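Local structure of glycoside hydrolase YxiA (Bacillus licheniformis, 3LV4) at residues L326-K329 with P333-A336; V272-N277 with S429-E434; S48-G53 with P58-E63. The protein is a glycoside hydrolase of family 43, related to arabinan endo-1,5-alpha-L-arabinosidases, that binds calcium and probably cleaves the backbone of L-arabinan. All coordinates share one frame; numbering follows the deposited sequence.

Interaction 1: residues L326-K329 with P333-A336; sequences LMNK and PVVA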
ATOM      1  N   LEU A 326      -7.231 -11.395   0.466  1.00 10.54           N
ATOM      2  CA  LEU A 326      -8.448 -12.182   0.594  1.00 11.07           C
ATOM      3  C   LEU A 326      -9.523 -11.260   1.152  1.00 13.56           C
ATOM      4  O   LEU A 326      -9.217 -10.165   1.618  1.00 20.00           O
ATOM      5  CB  LEU A 326      -8.209 -13.378   1.524  1.00  9.95           C
ATOM      6  CG  LEU A 326      -6.923 -14.156   1.206  1.00 13.23           C
ATOM      7  CD1 LEU A 326      -6.618 -15.218   2.254  1.00 12.76           C
ATOM      8  CD2 LEU A 326      -6.991 -14.777  -0.192  1.00 17.01           C
HETATM    9  N   MSE A 327     -10.779 -11.672   1.080  1.00 12.58           N
HETATM   10  CA  MSE A 327     -11.873 -10.813   1.542  1.00  9.30           C
HETATM   11  C   MSE A 327     -12.661 -11.505   2.649  1.00 11.34           C
HETATM   12  O   MSE A 327     -13.213 -12.592   2.443  1.00 13.43           O
HETATM   13  CB  MSE A 327     -12.802 -10.460   0.383  1.00 12.61           C
HETATM   14  CG  MSE A 327     -13.799  -9.367   0.697  1.00 14.94           C
HETATM   15 SE   MSE A 327     -12.958  -7.607   0.976  1.00 23.32          SE
HETATM   16  CE  MSE A 327     -12.657  -7.063  -0.893  1.00 17.22           C
ATOM     17  N   ASN A 328     -12.717 -10.881   3.822  1.00 11.21           N
ATOM     18  CA  ASN A 328     -13.414 -11.503   4.943  1.00 10.25           C
ATOM     19  C   ASN A 328     -14.916 -11.282   4.845  1.00 11.92           C
ATOM     20  O   ASN A 328     -15.381 -10.549   3.965  1.00 12.92           O
ATOM     21  CB  ASN A 328     -12.823 -11.091   6.303  1.00  9.99           C
ATOM     22  CG  ASN A 328     -13.277  -9.717   6.783  1.00  9.82           C
ATOM     23  OD1 ASN A 328     -14.120  -9.051   6.169  1.00 10.35           O
ATOM     24  ND2 ASN A 328     -12.713  -9.291   7.921  1.00 10.21           N
ATOM     25  N   LYS A 329     -15.668 -11.921   5.735  1.00 11.95           N
ATOM     26  CA  LYS A 329     -17.123 -11.931   5.637  1.00 14.95           C
ATOM     27  C   LYS A 329     -17.743 -10.539   5.746  1.00 13.10           C
ATOM     28  O   LYS A 329     -18.841 -10.316   5.255  1.00 16.63           O
ATOM     29  CB  LYS A 329     -17.741 -12.887   6.668  1.00 18.01           C
ATOM     30  CG  LYS A 329     -17.581 -12.449   8.105  1.00 26.05           C
ATOM     31  CD  LYS A 329     -18.362 -13.365   9.052  1.00 32.59           C
ATOM     32  CE  LYS A 329     -19.853 -13.276   8.800  1.00 36.82           C
ATOM     33  NZ  LYS A 329     -20.621 -14.157   9.733  1.00 41.07           N
ATOM     34  N   PRO A 333     -10.510  -6.416   3.451  1.00  8.43           N
ATOM     35  CA  PRO A 333      -9.482  -7.282   2.865  1.00  8.43           C
ATOM     36  C   PRO A 333      -8.466  -7.707   3.915  1.00  8.67           C
ATOM     37  O   PRO A 333      -8.109  -6.903   4.775  1.00 10.02           O
ATOM     38  CB  PRO A 333      -8.818  -6.378   1.816  1.00 10.58           C
ATOM     39  CG  PRO A 333      -9.009  -4.982   2.347  1.00  8.87           C
ATOM     40  CD  PRO A 333     -10.306  -4.993   3.130  1.00  7.75           C
ATOM     41  N   VAL A 334      -8.027  -8.961   3.855  1.00  8.07           N
ATOM     42  CA  VAL A 334      -6.990  -9.460   4.753  1.00  8.13           C
ATOM     43  C   VAL A 334      -5.794  -9.907   3.911  1.00 10.04           C
ATOM     44  O   VAL A 334      -5.963 -10.421   2.801  1.00 11.13           O
ATOM     45  CB  VAL A 334      -7.497 -10.612   5.662  1.00  8.00           C
ATOM     46  CG1 VAL A 334      -8.713 -10.158   6.482  1.00  7.90           C
ATOM     47  CG2 VAL A 334      -7.840 -11.852   4.836  1.00 11.31           C
ATOM     48  N   VAL A 335      -4.589  -9.677   4.422  1.00  7.45           N
ATOM     49  CA  VAL A 335      -3.378 -10.040   3.691  1.00  7.69           C
ATOM     50  C   VAL A 335      -2.972 -11.481   4.017  1.00  7.61           C
ATOM     51  O   VAL A 335      -2.831 -11.842   5.187  1.00  9.24           O
ATOM     52  CB  VAL A 335      -2.219  -9.076   4.042  1.00  8.80           C
ATOM     53  CG1 VAL A 335      -0.986  -9.341   3.168  1.00  9.98           C
ATOM     54  CG2 VAL A 335      -2.681  -7.636   3.892  1.00  9.47           C
ATOM     55  N   ALA A 336      -2.787 -12.304   2.987  1.00  9.53           N
ATOM     56  CA  ALA A 336      -2.240 -13.644   3.189  1.00  9.71           C
ATOM     57  C   ALA A 336      -0.865 -13.504   3.842  1.00  9.44           C
ATOM     58  O   ALA A 336      -0.101 -12.621   3.475  1.00 10.33           O
ATOM     59  CB  ALA A 336      -2.124 -14.372   1.857  1.00  9.60           C
TER
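Leu326 and Val334 face each other across two adjacent strands as an antiparallel hydrogen-bonded pair, with both possible backbone bonds made. Leu326 N donates to Val334 O over 2.8 Å, almost straight at 175°, and Val334 N returns the bond to Leu326 O, also over 2.8 Å. A weaker CA-H...O contact reinforces this ladder: Pro333 CA lies 3.2 Å from Leu326 O. Pro333 itself forms a non-hydrogen-bonded pair with Met327, a position where a residue needs no N-H for its partner strand, so a proline is tolerated there.

The apolar contacts fall on two faces. On one, Leu326 CB meets Val334 CG2 at 3.7 Å; this methyl sits between the backbone N and the carbonyl carbon of its own residue, turned to the neighbouring strand. Branched, wholly apolar chains suit this buried face. On the other, Met327, present as selenomethionine, folds back over Pro333: CG starts anti to the backbone N (chi1 -169°), then bends at chi2 and chi3 bring SE to 3.7 Å from Pro333 N.

A polar side chain, Asn328, follows just past the strand. Its CB touches Val334 CG1 loosely at 4.2 Å, while its amide is held at both ends, OD1 accepting from Trp332 N within the turn and ND2 donating to Asp410 O. The short carboxamide of asparagine offers the acceptor and the donor that these two partners require.

Leu326 packs on Val412 and Val334 on Leu431, both of the C-terminal domain, whereas Met327 and Pro333 lie against Tyr215 of strand 213-220. The arrangement is a beta hairpin joining strands 319-327 and 333-335, the last two strands of a four-stranded antiparallel blade in the five-bladed beta-propeller characteristic of family 43.

Interaction 2: residues V272-N277 with S429-E434; sequences VKLMGN and SALSRE
Val272 makes the closest approach to Leu431, its CG1 standing 3.6 Å from Leu431 CD2 and 3.8 Å from Leu431 CD1. That methyl is anti to the backbone N (chi1 180°), and it meets the forked end of the leucine, whose side chain projects from the opposite strand. Lys273 takes part through its backbone, with its O 4.0 Å from Leu431 CD2; its extended chain leads the other way, where NZ forms a salt bridge with Asp365 and a hydrogen bond to His362 O. Leu274 follows, its CD2 4.0 Å from Leu431 CD1. Both aliphatic residues cross Leu431 obliquely, so one leucine spans two residues of the facing strand. Its reach suits the task, for the axes of strands 272-275 and 429-432 come no closer than 8.5 Å, nearly antiparallel at 160°.

No hydrogen bond pairs the two segments, though Lys273 bonds by backbone to Gly435 just beyond. Strand 272-280 lies between strand 230-236 of the catalytic domain's propeller, antiparallel, and strand 371-378, parallel, which ties it to the C-terminal lipocalin-like domain; there strand 423-432 runs between strands 407-418 and 437-442.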
ATOM      1  N   VAL A 272      -7.721   0.535   9.541  1.00  6.89           N
ATOM      2  CA  VAL A 272      -7.530  -0.898   9.748  1.00  7.79           C
ATOM      3  C   VAL A 272      -6.087  -1.239   9.390  1.00  9.21           C
ATOM      4  O   VAL A 272      -5.702  -1.152   8.225  1.00 10.87           O
ATOM      5  CB  VAL A 272      -8.486  -1.715   8.861  1.00  9.23           C
ATOM      6  CG1 VAL A 272      -8.284  -3.219   9.077  1.00 11.39           C
ATOM      7  CG2 VAL A 272      -9.949  -1.315   9.137  1.00  8.76           C
ATOM      8  N   LYS A 273      -5.287  -1.610  10.386  1.00  8.75           N
ATOM      9  CA  LYS A 273      -3.869  -1.914  10.161  1.00  8.75           C
ATOM     10  C   LYS A 273      -3.720  -3.343   9.665  1.00  7.59           C
ATOM     11  O   LYS A 273      -4.104  -4.288  10.355  1.00  9.20           O
ATOM     12  CB  LYS A 273      -3.058  -1.701  11.441  1.00  7.63           C
ATOM     13  CG  LYS A 273      -1.609  -2.149  11.352  1.00  6.62           C
ATOM     14  CD  LYS A 273      -0.884  -1.911  12.682  1.00  6.96           C
ATOM     15  CE  LYS A 273       0.571  -2.379  12.652  1.00  9.52           C
ATOM     16  NZ  LYS A 273       1.191  -2.317  14.016  1.00  9.70           N
ATOM     17  N   LEU A 274      -3.150  -3.503   8.475  1.00  7.50           N
ATOM     18  CA  LEU A 274      -3.113  -4.819   7.828  1.00  7.01           C
ATOM     19  C   LEU A 274      -1.854  -5.611   8.124  1.00  8.27           C
ATOM     20  O   LEU A 274      -1.863  -6.841   8.064  1.00  9.77           O
ATOM     21  CB  LEU A 274      -3.250  -4.675   6.315  1.00  7.63           C
ATOM     22  CG  LEU A 274      -4.588  -4.096   5.863  1.00  7.66           C
ATOM     23  CD1 LEU A 274      -4.617  -3.963   4.337  1.00  9.12           C
ATOM     24  CD2 LEU A 274      -5.727  -4.986   6.374  1.00  9.39           C
HETATM   25  N   MSE A 275      -0.768  -4.908   8.427  1.00  7.69           N
HETATM   26  CA  MSE A 275       0.538  -5.558   8.535  1.00  7.72           C
HETATM   27  C   MSE A 275       1.571  -4.604   9.125  1.00  9.33           C
HETATM   28  O   MSE A 275       1.685  -3.456   8.677  1.00 10.83           O
HETATM   29  CB  MSE A 275       0.995  -6.035   7.149  1.00 10.29           C
HETATM   30  CG  MSE A 275       2.384  -6.655   7.103  1.00 10.72           C
HETATM   31 SE   MSE A 275       2.880  -7.195   5.258  1.00 21.34          SE
HETATM   32  CE  MSE A 275       2.214  -5.642   4.282  1.00 17.78           C
ATOM     33  N   GLY A 276       2.303  -5.076  10.137  1.00  8.41           N
ATOM     34  CA  GLY A 276       3.466  -4.373  10.658  1.00  8.27           C
ATOM     35  C   GLY A 276       4.715  -5.244  10.588  1.00  7.39           C
ATOM     36  O   GLY A 276       4.763  -6.203   9.812  1.00 11.38           O
ATOM     37  N   ASN A 277       5.719  -4.926  11.400  1.00  8.03           N
ATOM     38  CA  ASN A 277       6.977  -5.674  11.417  1.00  8.73           C
ATOM     39  C   ASN A 277       6.774  -7.015  12.117  1.00  9.31           C
ATOM     40  O   ASN A 277       6.146  -7.072  13.178  1.00 10.46           O
ATOM     41  CB  ASN A 277       8.054  -4.916  12.191  1.00  9.44           C
ATOM     42  CG  ASN A 277       8.368  -3.538  11.617  1.00  8.05           C
ATOM     43  OD1 ASN A 277       7.834  -3.129  10.587  1.00  8.79           O
ATOM     44  ND2 ASN A 277       9.255  -2.817  12.301  1.00  9.50           N
ATOM     45  N   SER A 429      -5.731 -15.472   8.126  1.00  9.17           N
ATOM     46  CA  SER A 429      -5.468 -14.049   8.276  1.00  8.50           C
ATOM     47  C   SER A 429      -6.798 -13.408   8.595  1.00  7.60           C
ATOM     48  O   SER A 429      -7.770 -13.622   7.875  1.00  8.99           O
ATOM     49  CB  SER A 429      -4.895 -13.463   6.986  1.00  7.00           C
ATOM     50  OG  SER A 429      -4.637 -12.072   7.128  1.00  8.80           O
ATOM     51  N   ALA A 430      -6.863 -12.653   9.685  1.00  8.27           N
ATOM     52  CA  ALA A 430      -8.151 -12.141  10.137  1.00  8.23           C
ATOM     53  C   ALA A 430      -8.047 -10.741  10.741  1.00  9.22           C
ATOM     54  O   ALA A 430      -6.955 -10.281  11.081  1.00  8.61           O
ATOM     55  CB  ALA A 430      -8.789 -13.115  11.137  1.00  9.72           C
ATOM     56  N   LEU A 431      -9.197 -10.079  10.876  1.00  8.55           N
ATOM     57  CA  LEU A 431      -9.256  -8.703  11.355  1.00  7.09           C
ATOM     58  C   LEU A 431     -10.381  -8.538  12.357  1.00  9.29           C
ATOM     59  O   LEU A 431     -11.434  -9.158  12.219  1.00  9.39           O
ATOM     60  CB  LEU A 431      -9.530  -7.745  10.187  1.00  7.80           C
ATOM     61  CG  LEU A 431      -8.429  -7.479   9.150  1.00  8.18           C
ATOM     62  CD1 LEU A 431      -9.002  -6.760   7.928  1.00 11.60           C
ATOM     63  CD2 LEU A 431      -7.293  -6.660   9.760  1.00 10.90           C
ATOM     64  N   SER A 432     -10.158  -7.684  13.352  1.00  9.03           N
ATOM     65  CA  SER A 432     -11.200  -7.285  14.293  1.00  8.24           C
ATOM     66  C   SER A 432     -11.804  -5.945  13.887  1.00 10.24           C
ATOM     67  O   SER A 432     -11.203  -5.183  13.119  1.00 10.12           O
ATOM     68  CB  SER A 432     -10.601  -7.114  15.684  1.00  9.98           C
ATOM     69  OG  SER A 432      -9.686  -6.027  15.671  1.00  8.04           O
ATOM     70  N   ARG A 433     -12.983  -5.646  14.429  1.00 10.93           N
ATOM     71  CA  ARG A 433     -13.601  -4.342  14.208  1.00 12.64           C
ATOM     72  C   ARG A 433     -12.639  -3.234  14.636  1.00 10.41           C
ATOM     73  O   ARG A 433     -12.595  -2.150  14.034  1.00 10.45           O
ATOM     74  CB  ARG A 433     -14.911  -4.236  14.998  1.00 15.36           C
ATOM     75  CG  ARG A 433     -15.695  -2.971  14.726  1.00 22.21           C
ATOM     76  CD  ARG A 433     -17.088  -3.049  15.341  1.00 26.64           C
ATOM     77  NE  ARG A 433     -17.163  -2.412  16.647  1.00 35.13           N
ATOM     78  CZ  ARG A 433     -18.192  -2.558  17.477  1.00 45.16           C
ATOM     79  NH1 ARG A 433     -19.219  -3.328  17.130  1.00 48.91           N
ATOM     80  NH2 ARG A 433     -18.196  -1.944  18.657  1.00 47.61           N
ATOM     81  N   GLU A 434     -11.880  -3.515  15.688  1.00  8.77           N
ATOM     82  CA  GLU A 434     -10.932  -2.557  16.252  1.00  8.66           C
ATOM     83  C   GLU A 434      -9.805  -2.192  15.286  1.00  8.87           C
ATOM     84  O   GLU A 434      -9.125  -1.176  15.458  1.00 10.06           O
ATOM     85  CB  GLU A 434     -10.356  -3.096  17.561  1.00 10.58           C
ATOM     86  CG  GLU A 434     -11.322  -2.979  18.753  1.00 12.81           C
ATOM     87  CD  GLU A 434     -12.364  -4.086  18.805  1.00 13.02           C
ATOM     88  OE1 GLU A 434     -12.295  -5.043  18.005  1.00 11.56           O
ATOM     89  OE2 GLU A 434     -13.256  -4.006  19.674  1.00 16.26           O
TER

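Interaction 3: residues S48-G53 with P58-E63; sequences SSVHDG and PNVYEE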
ATOM      1  N   SER A  48      16.720   1.629 -12.113  1.00 12.95           N
ATOM      2  CA  SER A  48      16.988   1.661 -10.671  1.00 13.27           C
ATOM      3  C   SER A  48      17.193   3.046 -10.067  1.00 14.61           C
ATOM      4  O   SER A  48      16.978   3.240  -8.866  1.00 13.95           O
ATOM      5  CB  SER A  48      18.208   0.804 -10.345  1.00 15.92           C
ATOM      6  OG  SER A  48      17.961  -0.538 -10.702  1.00 20.44           O
ATOM      7  N   SER A  49      17.630   4.003 -10.878  1.00 11.92           N
ATOM      8  CA  SER A  49      17.909   5.336 -10.354  1.00 13.73           C
ATOM      9  C   SER A  49      17.785   6.415 -11.416  1.00 11.81           C
ATOM     10  O   SER A  49      17.694   6.128 -12.611  1.00 13.51           O
ATOM     11  CB  SER A  49      19.301   5.395  -9.706  1.00 16.83           C
ATOM     12  OG  SER A  49      20.331   5.333 -10.683  1.00 18.58           O
ATOM     13  N   VAL A  50      17.790   7.666 -10.962  1.00  9.50           N
ATOM     14  CA  VAL A  50      17.750   8.809 -11.863  1.00 10.04           C
ATOM     15  C   VAL A  50      19.159   9.104 -12.378  1.00 12.06           C
ATOM     16  O   VAL A  50      20.052   9.473 -11.607  1.00 12.58           O
ATOM     17  CB  VAL A  50      17.171  10.040 -11.148  1.00  9.25           C
ATOM     18  CG1 VAL A  50      17.196  11.270 -12.064  1.00 10.24           C
ATOM     19  CG2 VAL A  50      15.750   9.737 -10.672  1.00 10.39           C
ATOM     20  N   HIS A  51      19.356   8.930 -13.681  1.00 12.17           N
ATOM     21  CA  HIS A  51      20.653   9.193 -14.306  1.00 14.83           C
ATOM     22  C   HIS A  51      20.457   9.240 -15.808  1.00 14.70           C
ATOM     23  O   HIS A  51      19.465   8.710 -16.320  1.00 13.30           O
ATOM     24  CB  HIS A  51      21.667   8.097 -13.944  1.00 17.73           C
ATOM     25  CG  HIS A  51      21.283   6.735 -14.438  1.00 22.81           C
ATOM     26  ND1 HIS A  51      21.668   6.254 -15.673  1.00 25.91           N
ATOM     27  CD2 HIS A  51      20.544   5.753 -13.868  1.00 25.13           C
ATOM     28  CE1 HIS A  51      21.180   5.037 -15.842  1.00 26.05           C
ATOM     29  NE2 HIS A  51      20.491   4.711 -14.763  1.00 25.21           N
ATOM     30  N   ASP A  52      21.396   9.873 -16.511  1.00 14.90           N
ATOM     31  CA  ASP A  52      21.407   9.859 -17.967  1.00 14.93           C
ATOM     32  C   ASP A  52      21.356   8.417 -18.420  1.00 14.76           C
ATOM     33  O   ASP A  52      22.125   7.593 -17.926  1.00 16.70           O
ATOM     34  CB  ASP A  52      22.715  10.456 -18.501  1.00 17.90           C
ATOM     35  CG  ASP A  52      22.881  11.927 -18.177  1.00 20.96           C
ATOM     36  OD1 ASP A  52      21.959  12.538 -17.598  1.00 22.43           O
ATOM     37  OD2 ASP A  52      23.950  12.476 -18.519  1.00 26.18           O
ATOM     38  N   GLY A  53      20.466   8.101 -19.355  1.00 13.71           N
ATOM     39  CA  GLY A  53      20.424   6.754 -19.901  1.00 12.37           C
ATOM     40  C   GLY A  53      19.366   5.857 -19.282  1.00 11.69           C
ATOM     41  O   GLY A  53      19.155   4.733 -19.743  1.00 12.22           O
ATOM     42  N   PRO A  58      15.550   8.801 -20.727  1.00 10.96           N
ATOM     43  CA  PRO A  58      17.012   8.799 -20.885  1.00 12.35           C
ATOM     44  C   PRO A  58      17.663  10.174 -20.711  1.00 12.01           C
ATOM     45  O   PRO A  58      18.840  10.243 -20.358  1.00 13.47           O
ATOM     46  CB  PRO A  58      17.212   8.292 -22.320  1.00 16.50           C
ATOM     47  CG  PRO A  58      15.948   7.585 -22.670  1.00 17.55           C
ATOM     48  CD  PRO A  58      14.849   8.242 -21.896  1.00 12.91           C
ATOM     49  N   ASN A  59      16.913  11.241 -20.972  1.00 11.37           N
ATOM     50  CA  ASN A  59      17.403  12.606 -20.781  1.00 11.55           C
ATOM     51  C   ASN A  59      16.766  13.251 -19.555  1.00 12.18           C
ATOM     52  O   ASN A  59      16.537  14.468 -19.525  1.00 13.66           O
ATOM     53  CB  ASN A  59      17.078  13.455 -22.007  1.00 11.62           C
ATOM     54  CG  ASN A  59      15.585  13.666 -22.183  1.00 11.90           C
ATOM     55  OD1 ASN A  59      14.778  12.774 -21.902  1.00 12.77           O
ATOM     56  ND2 ASN A  59      15.209  14.846 -22.652  1.00 12.35           N
ATOM     57  N   VAL A  60      16.483  12.428 -18.548  1.00 10.12           N
ATOM     58  CA  VAL A  60      15.690  12.853 -17.392  1.00 10.02           C
ATOM     59  C   VAL A  60      16.075  14.214 -16.804  1.00 12.28           C
ATOM     60  O   VAL A  60      15.194  15.000 -16.459  1.00 12.64           O
ATOM     61  CB  VAL A  60      15.679  11.763 -16.276  1.00  9.13           C
ATOM     62  CG1 VAL A  60      17.091  11.487 -15.775  1.00  9.46           C
ATOM     63  CG2 VAL A  60      14.741  12.156 -15.122  1.00  9.50           C
ATOM     64  N   TYR A  61      17.369  14.508 -16.687  1.00 13.50           N
ATOM     65  CA  TYR A  61      17.760  15.766 -16.034  1.00 12.45           C
ATOM     66  C   TYR A  61      17.402  17.000 -16.858  1.00 13.74           C
ATOM     67  O   TYR A  61      17.167  18.076 -16.302  1.00 14.92           O
ATOM     68  CB  TYR A  61      19.237  15.768 -15.607  1.00 13.29           C
ATOM     69  CG  TYR A  61      19.477  14.958 -14.354  1.00 13.35           C
ATOM     70  CD1 TYR A  61      18.804  15.260 -13.174  1.00 13.00           C
ATOM     71  CD2 TYR A  61      20.369  13.891 -14.348  1.00 16.16           C
ATOM     72  CE1 TYR A  61      19.015  14.526 -12.017  1.00 15.10           C
ATOM     73  CE2 TYR A  61      20.592  13.150 -13.191  1.00 15.47           C
ATOM     74  CZ  TYR A  61      19.904  13.471 -12.035  1.00 14.98           C
ATOM     75  OH  TYR A  61      20.114  12.747 -10.890  1.00 14.39           O
ATOM     76  N   GLU A  62      17.345  16.834 -18.176  1.00 11.17           N
ATOM     77  CA  GLU A  62      16.869  17.887 -19.064  1.00 12.99           C
ATOM     78  C   GLU A  62      15.344  17.871 -19.139  1.00 13.09           C
ATOM     79  O   GLU A  62      14.697  18.915 -19.061  1.00 13.38           O
ATOM     80  CB  GLU A  62      17.444  17.696 -20.469  1.00 18.75           C
ATOM     81  CG  GLU A  62      16.735  18.501 -21.564  1.00 23.73           C
ATOM     82  CD  GLU A  62      17.246  18.173 -22.975  1.00 29.72           C
ATOM     83  OE1 GLU A  62      17.141  16.996 -23.413  1.00 24.86           O
ATOM     84  OE2 GLU A  62      17.745  19.102 -23.651  1.00 34.84           O
ATOM     85  N   GLU A  63      14.778  16.676 -19.285  1.00 11.82           N
ATOM     86  CA  GLU A  63      13.349  16.528 -19.522  1.00 11.64           C
ATOM     87  C   GLU A  63      12.533  17.117 -18.377  1.00 11.63           C
ATOM     88  O   GLU A  63      11.536  17.796 -18.605  1.00 11.40           O
ATOM     89  CB  GLU A  63      12.981  15.055 -19.724  1.00 11.89           C
ATOM     90  CG  GLU A  63      11.564  14.828 -20.246  1.00 11.99           C
ATOM     91  CD  GLU A  63      11.357  15.362 -21.671  1.00 15.89           C
ATOM     92  OE1 GLU A  63      12.354  15.546 -22.402  1.00 15.99           O
ATOM     93  OE2 GLU A  63      10.196  15.601 -22.060  1.00 14.41           O
TER
HETATM   94  O   HOH W   1      19.610  13.288 -18.033  1.00 17.39           O
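Gly53 and Pro58 close the surface loop that leads from strand 44-47, the last strand of the propeller's first sheet, into the short helix 60-63. Gly53 N donates to Pro58 O at 2.9 Å and 171°, lying in the carbonyl plane on a lone pair. With phi at 98°, any side chain on Gly53 would jam against the carbonyl O of Asp52, hence the glycine.

Behind this closure, Val50 is directed toward segment 58-63. Its CG1 lies 3.7 Å from Val60 CG1 and 3.5 Å from Tyr61 CZ, meeting the ring at a slant, neither squarely over the face nor at the edge. The tyrosine hydroxyl bonds to Asp74 O, and its ring also meets Phe68 of helix 65-71. Asp52 OD1 comes to the ring edge, in plane, 3.9 Å from Tyr61 CD2, with carboxylate and ring planes 68° apart. An alanine in place of Tyr61 removes ring and hydroxyl, and is likely to leave Asp74 O without this partner and open a gap beside Val50 and Phe68.

One water accepts from Tyr61 N at 2.9 Å and donates to Asp52 OD1, a very short leg. At the helix start, Asn59 O receives both Glu62 N and Glu63 N, while Asn59 ND2 binds Glu62 OE1 and Glu63 OE1. The chemistry implies a helix start tied to its loop by polar links beside a small apolar patch of Val50, Val60 and the Tyr61 ring.

Overall arrangement
Interactions 1 and 2 are buried neighbours, with centres 10 Å apart, and they share the boundary between propeller and C-terminal domain: Val335 O probably bonds to Ser429 OG, while Pro333 O packs on both Leu431 CD1 and Leu274 CD2. Their chemistry differs with their topology. Interaction 1 pairs adjacent strands through backbone bonds, whereas interaction 2 brings together strands distant in sequence mainly through methyl groups, with no hydrogen bond between the two segments. Interaction 3 lies at the surface across the chain's centre, about 40 Å from the centres of both others, and holds a loop to a helix start by mixing a backbone bond, a bridging water and aromatic packing.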